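Local coordinates for protein pantothenate kinase (Coxiella burnetii, PDB 3TQC) that catalyses the ATP-dependent phosphorylation of (R)-pantothenate to 4'-phosphopantothenate, the first step of coenzyme A biosynthesis, at residues Phe229-Trp243 against Lys298-His311. Residues are numbered along the deposited sequence; the frame is centred on the assembly and turned at random.
With ADP (adenosine-5'-diphosphate), chain D.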
ATOM      1  N   PHE B 229       7.853   1.025  -3.409  1.00 19.95           N
ATOM      2  CA  PHE B 229       8.745   0.995  -2.273  1.00 19.61           C
ATOM      3  C   PHE B 229       8.794   2.399  -1.720  1.00 19.53           C
ATOM      4  O   PHE B 229       8.760   3.359  -2.482  1.00 20.02           O
ATOM      5  CB  PHE B 229      10.121   0.587  -2.758  1.00 19.87           C
ATOM      6  CG  PHE B 229      11.080   0.245  -1.668  1.00 20.01           C
ATOM      7  CD1 PHE B 229      11.344  -1.073  -1.352  1.00 21.57           C
ATOM      8  CD2 PHE B 229      11.757   1.241  -0.985  1.00 20.01           C
ATOM      9  CE1 PHE B 229      12.257  -1.393  -0.334  1.00 22.11           C
ATOM     10  CE2 PHE B 229      12.655   0.936   0.022  1.00 19.72           C
ATOM     11  CZ  PHE B 229      12.906  -0.373   0.349  1.00 21.16           C
ATOM     12  N   SER B 230       8.886   2.539  -0.412  1.00 19.67           N
ATOM     13  CA  SER B 230       9.009   3.869   0.172  1.00 20.04           C
ATOM     14  C   SER B 230      10.042   3.903   1.262  1.00 20.07           C
ATOM     15  O   SER B 230      10.188   2.943   2.020  1.00 20.06           O
ATOM     16  CB  SER B 230       7.674   4.333   0.734  1.00 20.09           C
ATOM     17  OG  SER B 230       7.193   3.375   1.639  1.00 20.31           O
ATOM     18  N   LEU B 231      10.759   5.024   1.312  1.00 20.47           N
ATOM     19  CA  LEU B 231      11.713   5.341   2.361  1.00 20.65           C
ATOM     20  C   LEU B 231      11.096   6.450   3.167  1.00 20.06           C
ATOM     21  O   LEU B 231      10.499   7.360   2.605  1.00 20.05           O
ATOM     22  CB  LEU B 231      13.016   5.895   1.788  1.00 21.38           C
ATOM     23  CG  LEU B 231      14.033   5.026   1.053  1.00 23.76           C
ATOM     24  CD1 LEU B 231      13.542   4.647  -0.335  1.00 25.93           C
ATOM     25  CD2 LEU B 231      15.341   5.795   0.959  1.00 24.27           C
ATOM     26  N   PHE B 232      11.257   6.402   4.475  1.00 19.59           N
ATOM     27  CA  PHE B 232      10.896   7.532   5.308  1.00 19.85           C
ATOM     28  C   PHE B 232      12.190   8.003   5.961  1.00 20.06           C
ATOM     29  O   PHE B 232      12.896   7.201   6.548  1.00 19.67           O
ATOM     30  CB  PHE B 232       9.849   7.146   6.341  1.00 20.24           C
ATOM     31  CG  PHE B 232       9.338   8.304   7.169  1.00 20.19           C
ATOM     32  CD1 PHE B 232       8.112   8.883   6.895  1.00 20.71           C
ATOM     33  CD2 PHE B 232      10.070   8.780   8.244  1.00 21.14           C
ATOM     34  CE1 PHE B 232       7.636   9.922   7.661  1.00 21.36           C
ATOM     35  CE2 PHE B 232       9.604   9.813   9.013  1.00 21.63           C
ATOM     36  CZ  PHE B 232       8.377  10.395   8.713  1.00 22.60           C
ATOM     37  N   VAL B 233      12.514   9.286   5.805  1.00 19.84           N
ATOM     38  CA  VAL B 233      13.682   9.866   6.470  1.00 20.79           C
ATOM     39  C   VAL B 233      13.207  10.511   7.786  1.00 21.59           C
ATOM     40  O   VAL B 233      12.296  11.338   7.779  1.00 21.77           O
ATOM     41  CB  VAL B 233      14.386  10.885   5.568  1.00 20.82           C
ATOM     42  CG1 VAL B 233      15.617  11.465   6.277  1.00 20.65           C
ATOM     43  CG2 VAL B 233      14.749  10.216   4.217  1.00 19.50           C
ATOM     44  N   ASP B 234      13.821  10.110   8.897  1.00 22.17           N
ATOM     45  CA  ASP B 234      13.329  10.415  10.244  1.00 23.64           C
ATOM     46  C   ASP B 234      14.440  11.043  11.061  1.00 24.34           C
ATOM     47  O   ASP B 234      15.619  10.747  10.872  1.00 24.96           O
ATOM     48  CB  ASP B 234      12.856   9.115  10.929  1.00 23.69           C
ATOM     49  CG  ASP B 234      12.111   9.354  12.260  1.00 26.36           C
ATOM     50  OD1 ASP B 234      11.243  10.258  12.361  1.00 27.97           O
ATOM     51  OD2 ASP B 234      12.374   8.593  13.218  1.00 30.40           O
ATOM     52  N   ALA B 235      14.061  11.897  11.985  1.00 24.93           N
ATOM     53  CA  ALA B 235      15.002  12.448  12.936  1.00 26.13           C
ATOM     54  C   ALA B 235      14.186  13.101  14.028  1.00 27.36           C
ATOM     55  O   ALA B 235      12.982  13.332  13.854  1.00 26.98           O
ATOM     56  CB  ALA B 235      15.937  13.456  12.272  1.00 25.78           C
ATOM     57  N   GLN B 236      14.825  13.374  15.161  1.00 28.96           N
ATOM     58  CA  GLN B 236      14.143  14.057  16.243  1.00 30.83           C
ATOM     59  C   GLN B 236      13.641  15.402  15.742  1.00 30.25           C
ATOM     60  O   GLN B 236      14.321  16.065  14.967  1.00 29.88           O
ATOM     61  CB  GLN B 236      15.057  14.237  17.456  1.00 32.66           C
ATOM     62  CG  GLN B 236      15.323  12.936  18.229  1.00 35.83           C
ATOM     63  CD  GLN B 236      15.542  13.161  19.725  1.00 42.13           C
ATOM     64  OE1 GLN B 236      16.534  12.695  20.307  1.00 45.48           O
ATOM     65  NE2 GLN B 236      14.620  13.890  20.355  1.00 44.63           N
ATOM     66  N   ALA B 237      12.427  15.759  16.153  1.00 30.30           N
ATOM     67  CA  ALA B 237      11.829  17.061  15.855  1.00 30.33           C
ATOM     68  C   ALA B 237      12.767  18.241  16.177  1.00 30.83           C
ATOM     69  O   ALA B 237      12.912  19.140  15.357  1.00 30.55           O
ATOM     70  CB  ALA B 237      10.482  17.219  16.606  1.00 30.89           C
ATOM     71  N   GLN B 238      13.402  18.234  17.345  1.00 31.79           N
ATOM     72  CA  GLN B 238      14.324  19.332  17.724  1.00 33.36           C
ATOM     73  C   GLN B 238      15.470  19.428  16.720  1.00 31.66           C
ATOM     74  O   GLN B 238      15.931  20.515  16.388  1.00 31.29           O
ATOM     75  CB  GLN B 238      14.939  19.144  19.117  1.00 35.19           C
ATOM     76  CG  GLN B 238      13.974  18.896  20.277  1.00 39.38           C
ATOM     77  CD  GLN B 238      13.298  20.157  20.776  1.00 45.09           C
ATOM     78  OE1 GLN B 238      12.280  20.586  20.220  1.00 49.07           O
ATOM     79  NE2 GLN B 238      13.846  20.750  21.832  1.00 46.77           N
ATOM     80  N   VAL B 239      15.924  18.270  16.249  1.00 29.82           N
ATOM     81  CA  VAL B 239      17.024  18.206  15.292  1.00 28.97           C
ATOM     82  C   VAL B 239      16.618  18.789  13.938  1.00 27.84           C
ATOM     83  O   VAL B 239      17.345  19.610  13.370  1.00 27.98           O
ATOM     84  CB  VAL B 239      17.569  16.763  15.168  1.00 28.17           C
ATOM     85  CG1 VAL B 239      18.406  16.581  13.890  1.00 26.85           C
ATOM     86  CG2 VAL B 239      18.365  16.418  16.423  1.00 28.10           C
ATOM     87  N   ILE B 240      15.443  18.402  13.450  1.00 26.58           N
ATOM     88  CA  ILE B 240      14.945  18.918  12.172  1.00 25.99           C
ATOM     89  C   ILE B 240      14.751  20.433  12.275  1.00 27.81           C
ATOM     90  O   ILE B 240      15.134  21.168  11.371  1.00 28.22           O
ATOM     91  CB  ILE B 240      13.625  18.260  11.729  1.00 25.12           C
ATOM     92  CG1 ILE B 240      13.739  16.727  11.724  1.00 24.76           C
ATOM     93  CG2 ILE B 240      13.250  18.715  10.306  1.00 22.98           C
ATOM     94  CD1 ILE B 240      12.424  16.023  11.647  1.00 24.16           C
ATOM     95  N   GLN B 241      14.178  20.880  13.394  1.00 29.14           N
ATOM     96  CA  GLN B 241      14.018  22.294  13.691  1.00 31.11           C
ATOM     97  C   GLN B 241      15.315  23.032  13.400  1.00 31.53           C
ATOM     98  O   GLN B 241      15.315  24.003  12.650  1.00 31.82           O
ATOM     99  CB  GLN B 241      13.610  22.490  15.158  1.00 32.41           C
ATOM    100  CG  GLN B 241      13.529  23.936  15.627  1.00 35.28           C
ATOM    101  CD  GLN B 241      12.985  24.069  17.046  1.00 36.47           C
ATOM    102  OE1 GLN B 241      12.060  23.356  17.451  1.00 37.73           O
ATOM    103  NE2 GLN B 241      13.566  24.967  17.804  1.00 38.22           N
ATOM    104  N   LYS B 242      16.418  22.553  13.970  1.00 31.54           N
ATOM    105  CA  LYS B 242      17.713  23.180  13.733  1.00 32.17           C
ATOM    106  C   LYS B 242      18.094  23.153  12.253  1.00 30.82           C
ATOM    107  O   LYS B 242      18.588  24.143  11.724  1.00 31.23           O
ATOM    108  CB  LYS B 242      18.815  22.532  14.569  1.00 32.75           C
ATOM    109  CG  LYS B 242      20.171  23.205  14.369  1.00 34.88           C
ATOM    110  CD  LYS B 242      21.128  22.955  15.532  1.00 36.92           C
ATOM    111  CE  LYS B 242      22.571  23.093  15.074  1.00 37.75           C
ATOM    112  NZ  LYS B 242      22.785  24.359  14.326  1.00 38.84           N
ATOM    113  N   TRP B 243      17.851  22.036  11.571  1.00 28.93           N
ATOM    114  CA  TRP B 243      18.206  21.974  10.162  1.00 28.00           C
ATOM    115  C   TRP B 243      17.365  22.957   9.389  1.00 28.21           C
ATOM    116  O   TRP B 243      17.825  23.602   8.448  1.00 28.12           O
ATOM    117  CB  TRP B 243      17.982  20.590   9.589  1.00 26.48           C
ATOM    118  CG  TRP B 243      18.841  19.534  10.183  1.00 26.61           C
ATOM    119  CD1 TRP B 243      20.038  19.700  10.805  1.00 26.78           C
ATOM    120  CD2 TRP B 243      18.580  18.123  10.173  1.00 24.81           C
ATOM    121  NE1 TRP B 243      20.527  18.486  11.199  1.00 27.25           N
ATOM    122  CE2 TRP B 243      19.649  17.503  10.825  1.00 25.31           C
ATOM    123  CE3 TRP B 243      17.526  17.333   9.692  1.00 24.09           C
ATOM    124  CZ2 TRP B 243      19.712  16.123  11.005  1.00 25.27           C
ATOM    125  CZ3 TRP B 243      17.580  15.967   9.875  1.00 23.35           C
ATOM    126  CH2 TRP B 243      18.672  15.370  10.527  1.00 23.44           C
ATOM    127  N   LYS B 298       4.553   7.244   9.226  1.00 22.44           N
ATOM    128  CA  LYS B 298       5.941   6.779   9.132  1.00 22.28           C
ATOM    129  C   LYS B 298       6.027   5.256   8.958  1.00 21.65           C
ATOM    130  O   LYS B 298       6.830   4.730   8.159  1.00 20.45           O
ATOM    131  CB  LYS B 298       6.727   7.205  10.387  1.00 22.92           C
ATOM    132  CG  LYS B 298       8.190   6.789  10.377  1.00 23.65           C
ATOM    133  CD  LYS B 298       8.937   7.119  11.676  1.00 27.05           C
ATOM    134  CE  LYS B 298       8.467   6.242  12.828  1.00 28.37           C
ATOM    135  NZ  LYS B 298       9.529   6.064  13.820  1.00 32.34           N
ATOM    136  N   ASN B 299       5.204   4.545   9.717  1.00 22.07           N
ATOM    137  CA  ASN B 299       5.295   3.099   9.750  1.00 22.04           C
ATOM    138  C   ASN B 299       4.706   2.452   8.506  1.00 20.61           C
ATOM    139  O   ASN B 299       4.693   1.233   8.398  1.00 21.00           O
ATOM    140  CB  ASN B 299       4.676   2.555  11.038  1.00 23.22           C
ATOM    141  CG  ASN B 299       5.494   2.937  12.274  1.00 27.17           C
ATOM    142  OD1 ASN B 299       6.681   3.264  12.169  1.00 31.67           O
ATOM    143  ND2 ASN B 299       4.865   2.905  13.443  1.00 30.96           N
ATOM    144  N   ARG B 300       4.235   3.251   7.556  1.00 19.50           N
ATOM    145  CA  ARG B 300       3.810   2.685   6.274  1.00 18.76           C
ATOM    146  C   ARG B 300       4.994   2.452   5.334  1.00 17.49           C
ATOM    147  O   ARG B 300       4.847   1.778   4.353  1.00 17.08           O
ATOM    148  CB  ARG B 300       2.779   3.568   5.579  1.00 18.88           C
ATOM    149  CG  ARG B 300       1.494   3.757   6.337  1.00 19.15           C
ATOM    150  CD  ARG B 300       0.430   4.332   5.421  1.00 20.41           C
ATOM    151  NE  ARG B 300       0.160   3.421   4.307  1.00 20.62           N
ATOM    152  CZ  ARG B 300      -0.069   3.786   3.048  1.00 20.22           C
ATOM    153  NH1 ARG B 300      -0.086   5.067   2.695  1.00 18.52           N
ATOM    154  NH2 ARG B 300      -0.272   2.838   2.127  1.00 20.96           N
ATOM    155  N   ALA B 301       6.143   3.039   5.644  1.00 17.57           N
ATOM    156  CA  ALA B 301       7.334   2.961   4.819  1.00 16.96           C
ATOM    157  C   ALA B 301       7.957   1.599   4.886  1.00 17.18           C
ATOM    158  O   ALA B 301       7.900   0.936   5.919  1.00 18.17           O
ATOM    159  CB  ALA B 301       8.355   3.997   5.272  1.00 17.20           C
ATOM    160  N   GLN B 302       8.552   1.182   3.778  1.00 17.25           N
ATOM    161  CA  GLN B 302       9.297  -0.077   3.722  1.00 18.19           C
ATOM    162  C   GLN B 302      10.653   0.085   4.419  1.00 17.86           C
ATOM    163  O   GLN B 302      11.166  -0.839   5.022  1.00 17.98           O
ATOM    164  CB  GLN B 302       9.531  -0.511   2.277  1.00 18.09           C
ATOM    165  CG  GLN B 302       8.419  -1.289   1.650  1.00 22.53           C
ATOM    166  CD  GLN B 302       7.249  -0.424   1.306  1.00 27.99           C
ATOM    167  OE1 GLN B 302       7.401   0.621   0.671  1.00 30.74           O
ATOM    168  NE2 GLN B 302       6.063  -0.836   1.747  1.00 32.35           N
ATOM    169  N   LEU B 303      11.222   1.272   4.308  1.00 17.30           N
ATOM    170  CA  LEU B 303      12.548   1.535   4.816  1.00 17.80           C
ATOM    171  C   LEU B 303      12.533   2.855   5.572  1.00 17.70           C
ATOM    172  O   LEU B 303      12.018   3.857   5.082  1.00 16.77           O
ATOM    173  CB  LEU B 303      13.521   1.602   3.643  1.00 17.65           C
ATOM    174  CG  LEU B 303      15.017   1.627   3.921  1.00 19.07           C
ATOM    175  CD1 LEU B 303      15.744   1.003   2.738  1.00 22.05           C
ATOM    176  CD2 LEU B 303      15.493   3.038   4.143  1.00 21.46           C
ATOM    177  N   ILE B 304      13.063   2.855   6.780  1.00 18.34           N
ATOM    178  CA  ILE B 304      13.184   4.096   7.517  1.00 18.85           C
ATOM    179  C   ILE B 304      14.648   4.364   7.743  1.00 19.56           C
ATOM    180  O   ILE B 304      15.363   3.514   8.249  1.00 20.47           O
ATOM    181  CB  ILE B 304      12.417   4.047   8.835  1.00 19.26           C
ATOM    182  CG1 ILE B 304      10.926   3.813   8.553  1.00 18.63           C
ATOM    183  CG2 ILE B 304      12.612   5.340   9.621  1.00 19.21           C
ATOM    184  CD1 ILE B 304      10.164   3.329   9.751  1.00 18.79           C
ATOM    185  N   LEU B 305      15.091   5.536   7.314  1.00 19.68           N
ATOM    186  CA  LEU B 305      16.444   5.986   7.555  1.00 20.49           C
ATOM    187  C   LEU B 305      16.343   6.946   8.705  1.00 21.40           C
ATOM    188  O   LEU B 305      15.600   7.922   8.637  1.00 21.70           O
ATOM    189  CB  LEU B 305      17.008   6.719   6.351  1.00 20.22           C
ATOM    190  CG  LEU B 305      17.140   5.957   5.052  1.00 19.88           C
ATOM    191  CD1 LEU B 305      17.588   6.929   3.951  1.00 21.09           C
ATOM    192  CD2 LEU B 305      18.128   4.841   5.221  1.00 20.53           C
ATOM    193  N   GLU B 306      17.067   6.653   9.768  1.00 22.24           N
ATOM    194  CA  GLU B 306      17.028   7.455  10.971  1.00 23.70           C
ATOM    195  C   GLU B 306      18.347   8.231  11.073  1.00 23.68           C
ATOM    196  O   GLU B 306      19.419   7.646  11.133  1.00 23.57           O
ATOM    197  CB  GLU B 306      16.794   6.549  12.193  1.00 24.31           C
ATOM    198  CG  GLU B 306      16.550   7.297  13.491  1.00 27.73           C
ATOM    199  CD  GLU B 306      16.321   6.373  14.682  1.00 29.86           C
ATOM    200  OE1 GLU B 306      15.335   5.602  14.678  1.00 32.42           O
ATOM    201  OE2 GLU B 306      17.127   6.424  15.627  1.00 32.97           O
ATOM    202  N   LYS B 307      18.243   9.555  11.077  1.00 24.07           N
ATOM    203  CA  LYS B 307      19.396  10.438  11.070  1.00 24.94           C
ATOM    204  C   LYS B 307      19.752  10.926  12.463  1.00 25.85           C
ATOM    205  O   LYS B 307      18.872  11.226  13.257  1.00 26.73           O
ATOM    206  CB  LYS B 307      19.123  11.641  10.153  1.00 25.00           C
ATOM    207  CG  LYS B 307      19.176  11.286   8.677  1.00 25.81           C
ATOM    208  CD  LYS B 307      18.602  12.368   7.798  1.00 28.08           C
ATOM    209  CE  LYS B 307      19.553  13.489   7.537  1.00 29.60           C
ATOM    210  NZ  LYS B 307      19.024  14.378   6.467  1.00 29.75           N
ATOM    211  N   ALA B 308      21.049  10.988  12.760  1.00 26.32           N
ATOM    212  CA  ALA B 308      21.549  11.732  13.919  1.00 27.18           C
ATOM    213  C   ALA B 308      21.613  13.216  13.560  1.00 27.27           C
ATOM    214  O   ALA B 308      21.434  13.580  12.403  1.00 26.91           O
ATOM    215  CB  ALA B 308      22.919  11.223  14.324  1.00 28.04           C
ATOM    216  N   ALA B 309      21.874  14.067  14.548  1.00 28.63           N
ATOM    217  CA  ALA B 309      21.858  15.534  14.376  1.00 29.26           C
ATOM    218  C   ALA B 309      22.853  16.054  13.331  1.00 29.40           C
ATOM    219  O   ALA B 309      22.674  17.145  12.782  1.00 29.69           O
ATOM    220  CB  ALA B 309      22.100  16.240  15.730  1.00 30.53           C
ATOM    221  N   ASP B 310      23.908  15.291  13.066  1.00 29.42           N
ATOM    222  CA  ASP B 310      24.872  15.671  12.042  1.00 29.75           C
ATOM    223  C   ASP B 310      24.476  15.156  10.652  1.00 28.11           C
ATOM    224  O   ASP B 310      25.266  15.236   9.733  1.00 28.11           O
ATOM    225  CB  ASP B 310      26.270  15.171  12.429  1.00 31.38           C
ATOM    226  CG  ASP B 310      26.370  13.643  12.423  1.00 31.09           C
ATOM    227  OD1 ASP B 310      25.374  12.990  12.042  1.00 29.19           O
ATOM    228  OD2 ASP B 310      27.440  13.108  12.792  1.00 32.83           O
ATOM    229  N   HIS B 311      23.258  14.627  10.526  1.00 26.81           N
ATOM    230  CA  HIS B 311      22.713  14.041   9.289  1.00 26.00           C
ATOM    231  C   HIS B 311      23.133  12.602   8.975  1.00 25.72           C
ATOM    232  O   HIS B 311      22.557  11.974   8.077  1.00 25.36           O
ATOM    233  CB  HIS B 311      22.998  14.905   8.059  1.00 26.08           C
ATOM    234  CG  HIS B 311      22.223  16.177   8.028  1.00 25.79           C
ATOM    235  ND1 HIS B 311      20.985  16.267   7.439  1.00 22.53           N
ATOM    236  CD2 HIS B 311      22.518  17.416   8.490  1.00 27.19           C
ATOM    237  CE1 HIS B 311      20.546  17.508   7.545  1.00 25.19           C
ATOM    238  NE2 HIS B 311      21.455  18.225   8.180  1.00 25.86           N
TER
HETATM  239  PB  ADP D 500      13.821  18.350   2.469  1.00 21.58           P
HETATM  240  O1B ADP D 500      13.986  18.081   1.007  1.00 18.50           O
HETATM  241  O2B ADP D 500      13.271  17.175   3.234  1.00 17.52           O
HETATM  242  O3B ADP D 500      13.117  19.645   2.809  1.00 21.98           O
HETATM  243  PA  ADP D 500      16.586  18.917   2.199  1.00 23.69           P
HETATM  244  O1A ADP D 500      16.898  17.673   1.402  1.00 26.21           O
HETATM  245  O2A ADP D 500      16.420  20.245   1.532  1.00 27.79           O
HETATM  246  O3A ADP D 500      15.278  18.629   3.083  1.00 22.31           O
HETATM  247  O5' ADP D 500      17.705  19.094   3.306  1.00 22.30           O
HETATM  248  C5' ADP D 500      17.468  19.869   4.469  1.00 23.60           C
HETATM  249  C4' ADP D 500      18.768  20.529   4.908  1.00 24.09           C
HETATM  250  O4' ADP D 500      19.659  19.555   5.442  1.00 23.68           O
HETATM  251  C3' ADP D 500      19.503  21.169   3.749  1.00 24.46           C
HETATM  252  O3' ADP D 500      20.133  22.360   4.223  1.00 25.19           O
HETATM  253  C2' ADP D 500      20.522  20.148   3.309  1.00 23.53           C
HETATM  254  O2' ADP D 500      21.700  20.766   2.821  1.00 25.70           O
HETATM  255  C1' ADP D 500      20.800  19.390   4.590  1.00 24.39           C
HETATM  256  N9  ADP D 500      21.023  17.942   4.402  1.00 23.91           N
HETATM  257  C8  ADP D 500      20.116  17.067   3.947  1.00 23.30           C
HETATM  258  N7  ADP D 500      20.626  15.815   3.922  1.00 23.27           N
HETATM  259  C5  ADP D 500      21.881  15.902   4.371  1.00 23.10           C
HETATM  260  C6  ADP D 500      22.948  14.930   4.595  1.00 23.92           C
HETATM  261  N6  ADP D 500      22.721  13.627   4.299  1.00 23.76           N
HETATM  262  N1  ADP D 500      24.112  15.399   5.081  1.00 26.18           N
HETATM  263  C2  ADP D 500      24.316  16.706   5.359  1.00 27.51           C
HETATM  264  N3  ADP D 500      23.364  17.647   5.177  1.00 27.76           N
HETATM  265  C4  ADP D 500      22.147  17.296   4.693  1.00 24.01           C
HETATM  266  O   HOH W   1      17.825  12.554  15.209  1.00 14.45           O
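Trp-243 and His-311 form an offset stack: the imidazole lies over the five-membered part of the indole, centroids 3.7 Å apart and planes at 18°. The opposite imidazole face carries the ADP base, whose C4 sits 3.1 Å above the ring plane, while Val-239 CG1 backs the far face of the indole. Two edge bonds limit ring rotation. Trp-243 NE1 donates to Ala-309 O (3.0 Å), an acceptor almost in the indole plane, and Lys-307 NZ donates to His-311 ND1 (2.9 Å), approaching in the imidazole plane. The lysine chain, bent about its CG-CD bond (chi3 81°), crosses the indole obliquely, bringing NZ to an off-centre cation-pi position 4.6 Å from the six-membered ring centroid; NZ also bonds Val-103 O of the nucleotide-binding loop.

Behind this site, strands 229-234 and 303-307 run parallel in the central sheet of the P-loop kinase fold, joined by backbone bonds from Leu-303 N to Ser-230 O through Lys-307 N to Asp-234 O. On one face, Leu-231 and Leu-303 lie side by side and meet Leu-62 of helix 52-84. On the other, Lys-298 crosses Phe-232 at about a right angle, its CG 3.6 Å from the ring centroid, before a long salt bridge to Asp-234. At the far end Gln-302 has CB over the centre of the Phe-229 ring, and the bend at chi2 (74°) turns OE1 back to accept from Ser-230 OG at 2.9 Å, from above the carbonyl plane. With ND1 accepting from Lys-307 NZ, the imidazole is probably neutral, consistent with a flat surface that stacks on the adenine.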